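Local coordinates for conserved hypothetical exported protein (Bacteroides fragilis, PDB 4JJA) that is uncharacterised but probably acts as an exported exo-beta-N-acetylmuramidase on peptidoglycan fragments, at residues Pro18-Lys23 and Phe102-Val107; Leu114-Tyr119 and Ile168-Gly173; Phe251-His256 and Gly286-Asn291. One frame throughout, in Å; residues are numbered along the deposited sequence. Where two conformers were deposited one is given.

Contact 1: residues Pro18-Lys23 and Phe102-Val107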
loop_
_atom_site.group_PDB
_atom_site.type_symbol
_atom_site.label_atom_id
_atom_site.label_comp_id
_atom_site.label_asym_id
_atom_site.label_seq_id
_atom_site.Cartn_x
_atom_site.Cartn_y
_atom_site.Cartn_z
ATOM N N PRO A 18 -16.685 -9.547 -21.579
ATOM C CA PRO A 18 -16.359 -9.649 -23.027
ATOM C C PRO A 18 -14.891 -9.480 -23.347
ATOM O O PRO A 18 -14.423 -10.013 -24.373
ATOM C CB PRO A 18 -17.201 -8.548 -23.645
ATOM C CG PRO A 18 -18.421 -8.513 -22.717
ATOM C CD PRO A 18 -17.786 -8.624 -21.331
ATOM N N ILE A 19 -14.161 -8.727 -22.549
ATOM C CA ILE A 19 -12.721 -8.569 -22.750
ATOM C C ILE A 19 -12.024 -9.914 -22.564
ATOM O O ILE A 19 -11.050 -10.204 -23.255
ATOM C CB ILE A 19 -12.102 -7.505 -21.748
ATOM C CG1 ILE A 19 -12.735 -6.149 -21.951
ATOM C CG2 ILE A 19 -10.636 -7.352 -21.953
ATOM C CD1 ILE A 19 -12.351 -5.108 -20.929
ATOM N N LEU A 20 -12.504 -10.722 -21.624
ATOM C CA LEU A 20 -11.843 -11.937 -21.246
ATOM C C LEU A 20 -12.250 -13.130 -22.106
ATOM O O LEU A 20 -11.569 -14.139 -22.118
ATOM C CB LEU A 20 -12.197 -12.262 -19.797
ATOM C CG LEU A 20 -11.751 -11.193 -18.782
ATOM C CD1 LEU A 20 -12.207 -11.673 -17.377
ATOM C CD2 LEU A 20 -10.261 -10.915 -18.845
ATOM N N LYS A 21 -13.356 -13.015 -22.819
ATOM C CA LYS A 21 -13.839 -14.132 -23.632
ATOM C C LYS A 21 -12.756 -14.639 -24.576
ATOM O O LYS A 21 -12.115 -13.893 -25.299
ATOM C CB LYS A 21 -15.058 -13.740 -24.462
ATOM C CG LYS A 21 -15.935 -14.925 -24.840
ATOM C CD LYS A 21 -17.028 -15.139 -23.770
ATOM N N ASN A 22 -12.583 -15.940 -24.518
ATOM C CA ASN A 22 -11.653 -16.700 -25.362
ATOM C C ASN A 22 -10.207 -16.441 -25.095
ATOM O O ASN A 22 -9.346 -16.893 -25.853
ATOM C CB ASN A 22 -11.964 -16.505 -26.860
ATOM C CG ASN A 22 -13.311 -17.041 -27.231
ATOM O OD1 ASN A 22 -13.773 -18.066 -26.693
ATOM N ND2 ASN A 22 -13.976 -16.339 -28.144
ATOM N N LYS A 23 -9.889 -15.756 -24.015
ATOM C CA LYS A 23 -8.501 -15.452 -23.707
ATOM C C LYS A 23 -7.995 -16.382 -22.614
ATOM O O LYS A 23 -8.745 -16.864 -21.753
ATOM C CB LYS A 23 -8.340 -14.001 -23.250
ATOM C CG LYS A 23 -8.528 -12.971 -24.394
ATOM C CD LYS A 23 -8.112 -11.578 -23.931
ATOM C CE LYS A 23 -8.122 -10.562 -25.051
ATOM N NZ LYS A 23 -9.482 -10.349 -25.599
ATOM N N PHE A 102 -0.251 -17.076 -21.011
ATOM C CA PHE A 102 -1.478 -16.264 -20.962
ATOM C C PHE A 102 -1.485 -15.133 -21.954
ATOM O O PHE A 102 -0.446 -14.695 -22.431
ATOM C CB PHE A 102 -1.741 -15.715 -19.541
ATOM C CG PHE A 102 -0.719 -14.724 -19.028
ATOM C CD1 PHE A 102 0.394 -15.169 -18.346
ATOM C CD2 PHE A 102 -0.887 -13.358 -19.211
ATOM C CE1 PHE A 102 1.343 -14.274 -17.833
ATOM C CE2 PHE A 102 0.035 -12.447 -18.695
ATOM C CZ PHE A 102 1.161 -12.902 -18.013
ATOM N N ASP A 103 -2.690 -14.638 -22.241
ATOM C CA ASP A 103 -2.919 -13.519 -23.143
ATOM C C ASP A 103 -3.159 -12.202 -22.382
ATOM O O ASP A 103 -2.809 -11.139 -22.842
ATOM C CB ASP A 103 -4.196 -13.799 -23.997
ATOM C CG ASP A 103 -4.071 -15.020 -24.877
ATOM O OD1 ASP A 103 -3.096 -15.055 -25.659
ATOM O OD2 ASP A 103 -4.906 -15.976 -24.768
ATOM N N ILE A 104 -3.782 -12.290 -21.216
ATOM C CA ILE A 104 -4.207 -11.116 -20.475
ATOM C C ILE A 104 -3.970 -11.371 -19.002
ATOM O O ILE A 104 -4.201 -12.452 -18.512
ATOM C CB ILE A 104 -5.670 -10.739 -20.779
ATOM C CG1 ILE A 104 -6.058 -9.395 -20.148
ATOM C CG2 ILE A 104 -6.600 -11.842 -20.392
ATOM C CD1 ILE A 104 -7.246 -8.727 -20.878
ATOM N N LEU A 105 -3.416 -10.373 -18.312
ATOM C CA LEU A 105 -3.237 -10.401 -16.873
ATOM C C LEU A 105 -4.243 -9.456 -16.233
ATOM O O LEU A 105 -4.321 -8.270 -16.615
ATOM C CB LEU A 105 -1.853 -9.920 -16.530
ATOM C CG LEU A 105 -1.558 -9.770 -15.042
ATOM C CD1 LEU A 105 -1.586 -11.085 -14.318
ATOM C CD2 LEU A 105 -0.162 -9.100 -14.883
ATOM N N ILE A 106 -4.997 -9.970 -15.256
ATOM C CA ILE A 106 -5.949 -9.143 -14.473
ATOM C C ILE A 106 -5.299 -8.771 -13.155
ATOM O O ILE A 106 -4.864 -9.640 -12.441
ATOM C CB ILE A 106 -7.243 -9.897 -14.187
ATOM C CG1 ILE A 106 -7.884 -10.378 -15.468
ATOM C CG2 ILE A 106 -8.219 -8.983 -13.482
ATOM C CD1 ILE A 106 -9.104 -11.227 -15.271
ATOM N N VAL A 107 -5.295 -7.480 -12.832
ATOM C CA VAL A 107 -4.959 -6.997 -11.504
ATOM C C VAL A 107 -6.262 -6.747 -10.722
ATOM O O VAL A 107 -7.136 -6.010 -11.158
ATOM C CB VAL A 107 -4.160 -5.696 -11.591
ATOM C CG1 VAL A 107 -3.967 -5.062 -10.181
ATOM C CG2 VAL A 107 -2.837 -5.890 -12.354
HETATM O O HOH W 1 -6.533 -16.982 -26.325
#

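Contact 2: residues Leu114-Tyr119 and Ile168-Gly173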
loop_
_atom_site.group_PDB
_atom_site.type_symbol
_atom_site.label_atom_id
_atom_site.label_comp_id
_atom_site.label_asym_id
_atom_site.label_seq_id
_atom_site.Cartn_x
_atom_site.Cartn_y
_atom_site.Cartn_z
ATOM N N LEU A 114 0.023 3.806 0.229
ATOM C CA LEU A 114 1.281 4.272 0.751
ATOM C C LEU A 114 2.428 3.835 -0.131
ATOM O O LEU A 114 2.491 2.712 -0.624
ATOM C CB LEU A 114 1.533 3.708 2.158
ATOM C CG LEU A 114 0.942 4.512 3.297
ATOM C CD1 LEU A 114 1.569 5.910 3.369
ATOM C CD2 LEU A 114 -0.588 4.495 3.246
ATOM N N ARG A 115 3.393 4.727 -0.264
ATOM C CA ARG A 115 4.601 4.409 -1.056
ATOM C C ARG A 115 5.385 3.207 -0.535
ATOM O O ARG A 115 6.023 2.517 -1.291
ATOM C CB ARG A 115 5.476 5.645 -1.126
ATOM C CG ARG A 115 6.627 5.565 -2.082
ATOM C CD ARG A 115 7.425 6.838 -2.109
ATOM N NE ARG A 115 8.101 7.085 -0.868
ATOM C CZ ARG A 115 8.335 8.293 -0.346
ATOM N NH1 ARG A 115 7.905 9.401 -0.941
ATOM N NH2 ARG A 115 8.979 8.378 0.838
ATOM N N PHE A 116 5.326 2.955 0.762
ATOM C CA PHE A 116 6.041 1.874 1.393
ATOM C C PHE A 116 5.195 0.637 1.617
ATOM O O PHE A 116 5.669 -0.330 2.234
ATOM C CB PHE A 116 6.797 2.325 2.653
ATOM C CG PHE A 116 6.052 3.253 3.564
ATOM C CD1 PHE A 116 4.907 2.833 4.234
ATOM C CD2 PHE A 116 6.514 4.543 3.783
ATOM C CE1 PHE A 116 4.221 3.685 5.111
ATOM C CE2 PHE A 116 5.835 5.389 4.653
ATOM C CZ PHE A 116 4.684 4.969 5.296
ATOM N N TYR A 117 3.978 0.600 1.030
ATOM C CA TYR A 117 3.144 -0.611 0.958
ATOM C C TYR A 117 3.254 -1.061 -0.487
ATOM O O TYR A 117 2.808 -0.348 -1.379
ATOM C CB TYR A 117 1.735 -0.280 1.356
ATOM C CG TYR A 117 0.879 -1.513 1.614
ATOM C CD1 TYR A 117 0.809 -2.047 2.877
ATOM C CD2 TYR A 117 0.075 -2.071 0.633
ATOM C CE1 TYR A 117 0.036 -3.121 3.176
ATOM C CE2 TYR A 117 -0.721 -3.172 0.890
ATOM C CZ TYR A 117 -0.735 -3.697 2.180
ATOM O OH TYR A 117 -1.554 -4.782 2.412
ATOM N N THR A 118 3.794 -2.275 -0.671
ATOM C CA THR A 118 4.557 -2.666 -1.880
ATOM C C THR A 118 3.870 -3.335 -3.029
ATOM O O THR A 118 4.523 -3.702 -4.002
ATOM C CB THR A 118 5.756 -3.612 -1.526
ATOM O OG1 THR A 118 5.299 -4.866 -1.010
ATOM C CG2 THR A 118 6.666 -2.935 -0.517
ATOM N N TYR A 119 2.565 -3.493 -2.963
ATOM C CA TYR A 119 1.864 -4.167 -4.077
ATOM C C TYR A 119 2.063 -3.434 -5.406
ATOM O O TYR A 119 2.179 -4.077 -6.430
ATOM C CB TYR A 119 0.368 -4.306 -3.845
ATOM C CG TYR A 119 -0.047 -5.174 -2.698
ATOM C CD1 TYR A 119 0.827 -6.106 -2.135
ATOM C CD2 TYR A 119 -1.328 -5.060 -2.182
ATOM C CE1 TYR A 119 0.398 -6.919 -1.056
ATOM C CE2 TYR A 119 -1.739 -5.856 -1.139
ATOM C CZ TYR A 119 -0.858 -6.759 -0.577
ATOM O OH TYR A 119 -1.263 -7.576 0.483
ATOM N N ILE A 168 7.118 9.347 -6.133
ATOM C CA ILE A 168 5.781 9.714 -5.684
ATOM C C ILE A 168 5.878 10.112 -4.216
ATOM O O ILE A 168 6.853 9.797 -3.533
ATOM C CB ILE A 168 4.746 8.591 -5.944
ATOM C CG1 ILE A 168 5.073 7.321 -5.099
ATOM C CG2 ILE A 168 4.644 8.270 -7.408
ATOM C CD1 ILE A 168 4.099 6.164 -5.320
ATOM N N PRO A 169 4.872 10.811 -3.678
ATOM C CA PRO A 169 4.844 11.163 -2.266
ATOM C C PRO A 169 4.582 9.929 -1.391
ATOM O O PRO A 169 4.336 8.834 -1.902
ATOM C CB PRO A 169 3.688 12.194 -2.161
ATOM C CG PRO A 169 3.459 12.679 -3.586
ATOM C CD PRO A 169 3.729 11.398 -4.389
ATOM N N ILE A 170 4.664 10.101 -0.081
ATOM C CA ILE A 170 4.390 9.018 0.827
ATOM C C ILE A 170 2.953 8.543 0.652
ATOM O O ILE A 170 2.671 7.325 0.538
ATOM C CB ILE A 170 4.694 9.419 2.303
ATOM C CG1 ILE A 170 6.209 9.656 2.481
ATOM C CG2 ILE A 170 4.195 8.390 3.291
ATOM C CD1 ILE A 170 6.600 10.170 3.868
ATOM N N VAL A 171 2.011 9.494 0.706
ATOM C CA VAL A 171 0.581 9.239 0.488
ATOM C C VAL A 171 0.370 9.804 -0.923
ATOM O O VAL A 171 0.372 11.024 -1.121
ATOM C CB VAL A 171 -0.267 9.939 1.562
ATOM C CG1 VAL A 171 -1.776 9.812 1.165
ATOM C CG2 VAL A 171 0.004 9.406 2.965
ATOM N N HIS A 172 0.204 8.915 -1.904
ATOM C CA HIS A 172 0.135 9.333 -3.302
ATOM C C HIS A 172 -1.289 9.683 -3.757
ATOM O O HIS A 172 -1.461 10.362 -4.778
ATOM C CB HIS A 172 0.795 8.289 -4.213
ATOM C CG HIS A 172 0.262 6.911 -4.017
ATOM N ND1 HIS A 172 -1.003 6.541 -4.429
ATOM C CD2 HIS A 172 0.849 5.804 -3.496
ATOM C CE1 HIS A 172 -1.158 5.250 -4.170
ATOM N NE2 HIS A 172 -0.061 4.796 -3.556
ATOM N N GLY A 173 -2.292 9.199 -3.016
ATOM C CA GLY A 173 -3.645 9.506 -3.276
ATOM C C GLY A 173 -4.321 8.844 -4.453
ATOM O O GLY A 173 -5.400 9.253 -4.830
HETATM O O HOH W 2 0.337 2.241 -2.526
#

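Contact 3: residues Phe251-His256 and Gly286-Asn291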
loop_
_atom_site.group_PDB
_atom_site.type_symbol
_atom_site.label_atom_id
_atom_site.label_comp_id
_atom_site.label_asym_id
_atom_site.label_seq_id
_atom_site.Cartn_x
_atom_site.Cartn_y
_atom_site.Cartn_z
ATOM N N PHE A 251 -0.368 -0.551 14.791
ATOM C CA PHE A 251 -0.429 0.727 14.084
ATOM C C PHE A 251 -1.311 1.756 14.749
ATOM O O PHE A 251 -1.547 2.817 14.176
ATOM C CB PHE A 251 -0.732 0.604 12.586
ATOM C CG PHE A 251 0.396 -0.021 11.811
ATOM C CD1 PHE A 251 1.473 0.728 11.405
ATOM C CD2 PHE A 251 0.402 -1.355 11.546
ATOM C CE1 PHE A 251 2.511 0.139 10.735
ATOM C CE2 PHE A 251 1.433 -1.919 10.870
ATOM C CZ PHE A 251 2.499 -1.200 10.489
ATOM N N GLN A 252 -1.698 1.519 16.009
ATOM C CA GLN A 252 -2.595 2.416 16.721
ATOM C C GLN A 252 -2.044 2.869 18.059
ATOM O O GLN A 252 -2.730 3.505 18.842
ATOM C CB GLN A 252 -3.959 1.757 16.915
ATOM C CG GLN A 252 -4.685 1.419 15.614
ATOM C CD GLN A 252 -5.668 0.301 15.797
ATOM O OE1 GLN A 252 -6.805 0.566 16.205
ATOM N NE2 GLN A 252 -5.242 -0.939 15.591
ATOM N N VAL A 253 -0.788 2.487 18.332
ATOM C CA VAL A 253 -0.038 2.829 19.541
ATOM C C VAL A 253 1.418 3.054 19.166
ATOM O O VAL A 253 1.851 2.612 18.081
ATOM C CB VAL A 253 -0.162 1.714 20.620
ATOM C CG1 VAL A 253 -1.605 1.354 20.972
ATOM C CG2 VAL A 253 0.624 0.474 20.163
ATOM N N TYR A 254 2.170 3.682 20.062
ATOM C CA TYR A 254 3.624 3.639 19.931
ATOM C C TYR A 254 4.250 3.633 21.302
ATOM O O TYR A 254 3.715 4.201 22.241
ATOM C CB TYR A 254 4.186 4.756 19.048
ATOM C CG TYR A 254 4.039 6.148 19.569
ATOM C CD1 TYR A 254 2.868 6.880 19.321
ATOM C CD2 TYR A 254 5.047 6.766 20.288
ATOM C CE1 TYR A 254 2.762 8.203 19.736
ATOM C CE2 TYR A 254 4.923 8.063 20.720
ATOM C CZ TYR A 254 3.795 8.790 20.448
ATOM O OH TYR A 254 3.662 10.097 20.876
ATOM N N GLY A 255 5.379 2.954 21.449
ATOM C CA GLY A 255 6.028 2.933 22.742
ATOM C C GLY A 255 7.324 2.148 22.703
ATOM O O GLY A 255 7.660 1.521 21.719
ATOM N N HIS A 256 8.047 2.167 23.826
ATOM C CA HIS A 256 9.368 1.564 23.886
ATOM C C HIS A 256 9.706 1.326 25.351
ATOM O O HIS A 256 9.265 2.087 26.221
ATOM C CB HIS A 256 10.374 2.553 23.254
ATOM C CG HIS A 256 11.760 2.034 23.118
ATOM N ND1 HIS A 256 12.636 2.013 24.183
ATOM C CD2 HIS A 256 12.374 1.421 22.082
ATOM C CE1 HIS A 256 13.750 1.435 23.791
ATOM N NE2 HIS A 256 13.629 1.066 22.521
ATOM N N GLY A 286 4.272 4.319 26.356
ATOM C CA GLY A 286 3.980 5.199 25.270
ATOM C C GLY A 286 2.578 5.735 25.219
ATOM O O GLY A 286 2.030 6.115 26.249
ATOM N N VAL A 287 1.994 5.724 24.021
ATOM C CA VAL A 287 0.779 6.459 23.704
ATOM C C VAL A 287 -0.197 5.574 22.978
ATOM O O VAL A 287 0.183 4.814 22.096
ATOM C CB VAL A 287 1.098 7.698 22.858
ATOM C CG1 VAL A 287 -0.130 8.457 22.478
ATOM C CG2 VAL A 287 2.037 8.621 23.601
ATOM N N ASN A 288 -1.458 5.615 23.407
ATOM C CA ASN A 288 -2.546 4.881 22.752
ATOM C C ASN A 288 -3.325 5.870 21.874
ATOM O O ASN A 288 -3.922 6.793 22.401
ATOM C CB ASN A 288 -3.448 4.257 23.848
ATOM C CG ASN A 288 -4.564 3.400 23.310
ATOM O OD1 ASN A 288 -4.804 3.342 22.131
ATOM N ND2 ASN A 288 -5.327 2.791 24.231
ATOM N N LEU A 289 -3.301 5.645 20.569
ATOM C CA LEU A 289 -3.942 6.499 19.582
ATOM C C LEU A 289 -5.239 5.898 19.095
ATOM O O LEU A 289 -5.877 6.478 18.210
ATOM C CB LEU A 289 -3.018 6.805 18.381
ATOM C CG LEU A 289 -1.706 7.476 18.770
ATOM C CD1 LEU A 289 -0.777 7.471 17.523
ATOM C CD2 LEU A 289 -1.908 8.881 19.338
ATOM N N SER A 290 -5.649 4.771 19.661
ATOM C CA SER A 290 -6.749 3.994 19.073
ATOM C C SER A 290 -8.103 4.635 19.247
ATOM O O SER A 290 -9.036 4.178 18.595
ATOM C CB SER A 290 -6.745 2.581 19.639
ATOM O OG SER A 290 -7.107 2.558 20.990
ATOM N N ASN A 291 -8.201 5.633 20.131
ATOM C CA ASN A 291 -9.468 6.331 20.367
ATOM C C ASN A 291 -9.560 7.695 19.672
ATOM O O ASN A 291 -10.527 8.437 19.835
ATOM C CB ASN A 291 -9.749 6.463 21.884
ATOM C CG ASN A 291 -9.801 5.110 22.588
ATOM O OD1 ASN A 291 -9.084 4.886 23.575
ATOM N ND2 ASN A 291 -10.564 4.176 22.033
HETATM O O HOH W 3 -9.126 1.564 17.217
#

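Contact 1: residues Pro18-Lys23 and Phe102-Val107
Ile104 sends its two branches to different partners on the segment 18-23, and this division organises the contact. Its CG1 arm runs anti to the backbone N (chi1 -172°), which carries CD1 to within 3.8 Å of Ile19 CG2, the two side chains crossing at about a right angle. The other branch, CG2, meets the aliphatic part of Lys23, with Ile104 CG2 3.9 Å from Lys23 CD; here the side chains meet at a slant. Leu20 also reaches Ile104 CG2, through CD2, but lies closer to Ile106. Both Leu20 methyls, CD1 and CD2, stand 3.8 Å from Ile106 CD1, so that the end of Ile106 abuts the leucine fork, again nearly perpendicular to it.

Lys23 passes along Ile104 and then turns back on its own segment. In the conformer given, its chain is extended through chi3 and bent only at chi4 (64°), which brings Lys23 NZ 2.8 Å from Ile19 O, in the carbonyl plane. That carbonyl belongs to the end of helix 13-20, just before a type II beta turn from Leu20 to Lys23, closed by Lys23 N bonding Leu20 O at 3.0 Å. In this conformer the ammonium group returns to the helix end while its methylenes pack on the strand. At the polar margin one water bridges Asn22 O and Asp103 OD2; the charge of Asp103 is also paired with Arg24.

This is packing of a helix end against a parallel sheet of Rossmann-like order. Strand 104-107 lies between strands 24-28 and 136-140: Ile104 and Ile106 touch Ile25, Ile19 and Leu20 touch Leu138, and Leu44 of helix 40-46 adjoins both Leu20 and Ile106.

Contact 2: residues Leu114-Tyr119 and Ile168-Gly173
Arg115 NH1 donates to Ile168 O at 2.8 Å, with an N-H...O angle of 158°, and also to Pro153 O elsewhere in the chain. The contact joins two loops that follow parallel strands of the Rossmann-like N-terminal region, and on one side it includes a type I beta turn from Leu114 to Tyr117. Ile168 O lies only 8° out of the guanidinium plane, so the bond is made at the edge of the group. NH2 adds bonds to Leu328 O and Val329 O. Carbonyls therefore hold the buried cation, and the bonds from NH1 and NH2 to four of them probably restrict its rotation.

Ile170 CG1 packs over one guanidinium face, 3.5 Å from Arg115 NH2. The arginine reaches this place because CG is anti to the backbone N (chi1 -170°) and the chain bends at chi3; on the way its methylenes slide past Ile168 in the opposite direction. The backbone shares the grip, Arg115 N donating to Ile170 O at 2.8 Å. Ile170 and Val171 together face Asp151 as a classic beta bulge.

The other branch of Ile170 turns to hydrocarbon: its CG2 is 3.6 Å from Leu114 CD1 and 3.7 Å from Phe116 CE2. Beyond this apolar patch, a water in the plane of the His172 ring lies 2.8 Å from His172 NE2 and bridges to Leu114 O, while ND1 of the same ring is bonded to Met174 N.

Contact 3: residues Phe251-His256 and Gly286-Asn291
Tyr254 and Val287 form the tight part of this contact, their side chains lying side by side and pointing the same way. The CB of Val287 stands over the ring face, 4.0 Å from the Tyr254 centroid and 29° off the normal, a CH-pi contact. Val287 CG2 follows the ring outward to 3.5 Å from Tyr254 OH, and that hydroxyl is bonded to Asp309. Leu289 CD1 instead comes to the ring edge, near its plane.

The two strands, 253-256 and 284-288, are antiparallel neighbours in a three-stranded sheet. Tyr254 and Val287 are a hydrogen-bonded pair: Tyr254 N donates to Val287 O at 3.1 Å and Val287 N to Tyr254 O at 2.9 Å. Next to them Gly255 and Gly286 form a non-hydrogen-bonded pair with CA atoms only 4.0 Å apart; a side chain on Gly286 would run into Tyr254 O and Gly255 CA.

Towards the other end the strand pairing gives way to a looser, wetter margin. Leu289 N still reaches Gln252 O at 2.8 Å, but around Leu289 the chain makes an Asx turn, Asn288 OD1 accepting from both Ser290 N and Ser290 OG. Ser290 CB approaches Gln252 CB no closer than 4.0 Å, and a water bridges the two residues, donating to Gln252 OE1 at 2.7 Å and to Ser290 O. Gln252 OE1 also accepts from Asn223 ND2, while its NE2 bonds Pro250 O.

The three contacts follow one another along the chain without overlap. Contact 2 is the central one, about 6 Å from the chain's centre and wholly buried; contacts 1 and 3 lie on opposite sides of that centre, their own centres about 45 Å apart. Contact 3, though far from the centre, is buried, and contact 1 only partly. Contacts 1 and 2 both draw on the N-terminal region, the first at the start of strand 104-107 and the second in the loop after it, whereas contact 3 belongs to the C-terminal region. Helix 224-233 adjoins both contacts 2 and 3. Chemistry follows place: aliphatic packing with no direct bond between the segments in contact 1, a buried arginine on carbonyls in contact 2, strand pairing in contact 3.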